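Local atomic coordinates of DUF3194 domain-containing protein (PDB entry 3UEB), a protein that is of unknown function, an archaeal alpha and beta protein of the UPF0440 (DUF3194) family whose two subunits share one continuous beta-sheet. Residues V47-V52 against E67-V72. Residues are numbered along the deposited sequence; the frame is centred on the assembly and turned at random.
Sequences VKDIEV and EVYLEV
Asp-49 crosses Tyr-69 at about a right angle on the polar face of the sheet, its OD2 at the ring edge, 3.3 Å from Tyr-69 CE2. The carboxylate and ring planes are 57° apart. Glu-51 runs alongside the ring, its CD 4.0 Å from Tyr-69 CD2. With CG anti to the backbone N (chi1 173°), the ring leans along its own strand, and Tyr-69 OH donates to Glu-71 OE1 at 2.6 Å, from above the carboxylate plane. Glu-71 OE2 forms a long salt bridge of 3.5 Å with Lys-48 NZ. A water joins both atoms to Val-72 O. A phenylalanine in place of Tyr-69 would probably leave Glu-71 OE1 without its hydroxyl donor.

Beneath, the backbones pair antiparallel. Glu-51 and Tyr-69 form a hydrogen-bonded pair, with Glu-51 N to Tyr-69 O at 2.8 Å. Lys-48 and Asp-49 both face Glu-71 in a classic beta bulge. Glu-71 O accepts Asp-49 N at 3.2 Å and, weakly, Lys-48 N.

On the apolar face, Leu-70 CD1 sits 4.1 Å from Ile-50 CB. Helices 20-41 and 80-104 cover this face. Strand 6-14 flanks strand 63-71, whereas strand 49-56 carries the sheet into the second subunit, whose Asn-57 donates a hydrogen bond through ND2 to Asp-49 OD1. On the polar face, Asp-49 OD2 and Glu-51 OE1, two acceptors, lie 2.8 Å apart without a hydrogen bond. This probably costs energy or raises the proton affinity of one. The strain may be eased by Asn-57 for Asp-49 and, weakly, by Arg-55 of the second subunit for Glu-51, while Lys-48 and the tyrosine hydroxyl serve Glu-71.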
# COMPACT_ATOMS: atom_id res chain seq x y z
N VAL A 47 -13.70 -8.93 -7.28
CA VAL A 47 -12.93 -7.73 -6.96
C VAL A 47 -12.66 -6.98 -8.25
O VAL A 47 -11.63 -7.19 -8.90
CB VAL A 47 -11.59 -8.07 -6.27
CG1 VAL A 47 -10.86 -6.78 -5.91
CG2 VAL A 47 -11.85 -8.91 -5.02
N LYS A 48 -13.58 -6.11 -8.62
CA LYS A 48 -13.44 -5.33 -9.83
C LYS A 48 -12.32 -4.30 -9.65
O LYS A 48 -11.48 -4.11 -10.54
CB LYS A 48 -14.76 -4.64 -10.16
CG LYS A 48 -14.77 -3.80 -11.42
CD LYS A 48 -16.18 -3.30 -11.70
CE LYS A 48 -16.23 -2.33 -12.86
NZ LYS A 48 -17.61 -1.76 -13.02
N ASP A 49 -12.29 -3.65 -8.50
CA ASP A 49 -11.27 -2.65 -8.24
C ASP A 49 -11.06 -2.46 -6.76
O ASP A 49 -12.00 -2.18 -6.02
CB ASP A 49 -11.67 -1.30 -8.84
CG ASP A 49 -10.57 -0.26 -8.74
OD1 ASP A 49 -9.56 -0.40 -9.47
OD2 ASP A 49 -10.70 0.69 -7.94
N ILE A 50 -9.81 -2.64 -6.32
CA ILE A 50 -9.48 -2.45 -4.93
C ILE A 50 -8.29 -1.50 -4.83
O ILE A 50 -7.33 -1.59 -5.61
CB ILE A 50 -9.16 -3.79 -4.22
CG1 ILE A 50 -8.78 -3.52 -2.77
CG2 ILE A 50 -8.05 -4.54 -4.95
CD1 ILE A 50 -8.38 -4.77 -1.99
N GLU A 51 -8.37 -0.57 -3.89
CA GLU A 51 -7.30 0.40 -3.68
C GLU A 51 -7.11 0.63 -2.20
O GLU A 51 -8.03 1.05 -1.50
CB GLU A 51 -7.62 1.72 -4.37
CG GLU A 51 -8.04 1.55 -5.81
CD GLU A 51 -8.38 2.86 -6.47
OE1 GLU A 51 -8.92 2.82 -7.60
OE2 GLU A 51 -8.09 3.93 -5.87
N VAL A 52 -5.90 0.36 -1.72
CA VAL A 52 -5.59 0.54 -0.32
C VAL A 52 -4.35 1.43 -0.21
O VAL A 52 -3.27 1.12 -0.72
CB VAL A 52 -5.34 -0.80 0.36
CG1 VAL A 52 -5.23 -0.60 1.86
CG2 VAL A 52 -6.50 -1.76 0.04
N GLU A 67 -6.47 4.33 3.77
CA GLU A 67 -7.66 4.58 2.99
C GLU A 67 -7.99 3.35 2.17
O GLU A 67 -7.13 2.83 1.45
CB GLU A 67 -7.44 5.80 2.09
CG GLU A 67 -8.70 6.27 1.39
CD GLU A 67 -8.58 7.70 0.91
OE1 GLU A 67 -9.53 8.18 0.24
OE2 GLU A 67 -7.55 8.35 1.22
N VAL A 68 -9.22 2.88 2.29
CA VAL A 68 -9.66 1.69 1.56
C VAL A 68 -10.78 2.03 0.59
O VAL A 68 -11.72 2.76 0.93
CB VAL A 68 -10.20 0.60 2.52
CG1 VAL A 68 -10.36 -0.72 1.77
CG2 VAL A 68 -9.28 0.43 3.71
N TYR A 69 -10.68 1.51 -0.63
CA TYR A 69 -11.71 1.70 -1.63
C TYR A 69 -11.91 0.34 -2.28
O TYR A 69 -10.95 -0.30 -2.71
CB TYR A 69 -11.30 2.72 -2.70
CG TYR A 69 -12.30 2.79 -3.84
CD1 TYR A 69 -13.51 3.48 -3.70
CD2 TYR A 69 -12.08 2.10 -5.04
CE1 TYR A 69 -14.46 3.48 -4.72
CE2 TYR A 69 -13.03 2.09 -6.05
CZ TYR A 69 -14.22 2.78 -5.89
OH TYR A 69 -15.16 2.79 -6.90
N LEU A 70 -13.16 -0.11 -2.33
CA LEU A 70 -13.45 -1.42 -2.89
C LEU A 70 -14.69 -1.36 -3.76
O LEU A 70 -15.69 -0.76 -3.38
CB LEU A 70 -13.66 -2.45 -1.77
CG LEU A 70 -14.07 -3.87 -2.18
CD1 LEU A 70 -13.08 -4.41 -3.21
CD2 LEU A 70 -14.10 -4.77 -0.95
N GLU A 71 -14.60 -2.00 -4.92
CA GLU A 71 -15.70 -2.02 -5.86
C GLU A 71 -15.90 -3.43 -6.41
O GLU A 71 -14.95 -4.12 -6.76
CB GLU A 71 -15.38 -1.06 -7.01
CG GLU A 71 -16.57 -0.62 -7.83
CD GLU A 71 -16.16 0.24 -9.01
OE1 GLU A 71 -15.28 1.11 -8.83
OE2 GLU A 71 -16.73 0.06 -10.11
N VAL A 72 -17.16 -3.86 -6.47
CA VAL A 72 -17.48 -5.17 -7.03
C VAL A 72 -18.38 -4.92 -8.24
O VAL A 72 -18.93 -3.83 -8.38
CB VAL A 72 -18.23 -6.06 -6.00
CG1 VAL A 72 -17.38 -6.25 -4.75
CG2 VAL A 72 -19.57 -5.45 -5.64
O HOH W 1 -19.03 -1.74 -10.36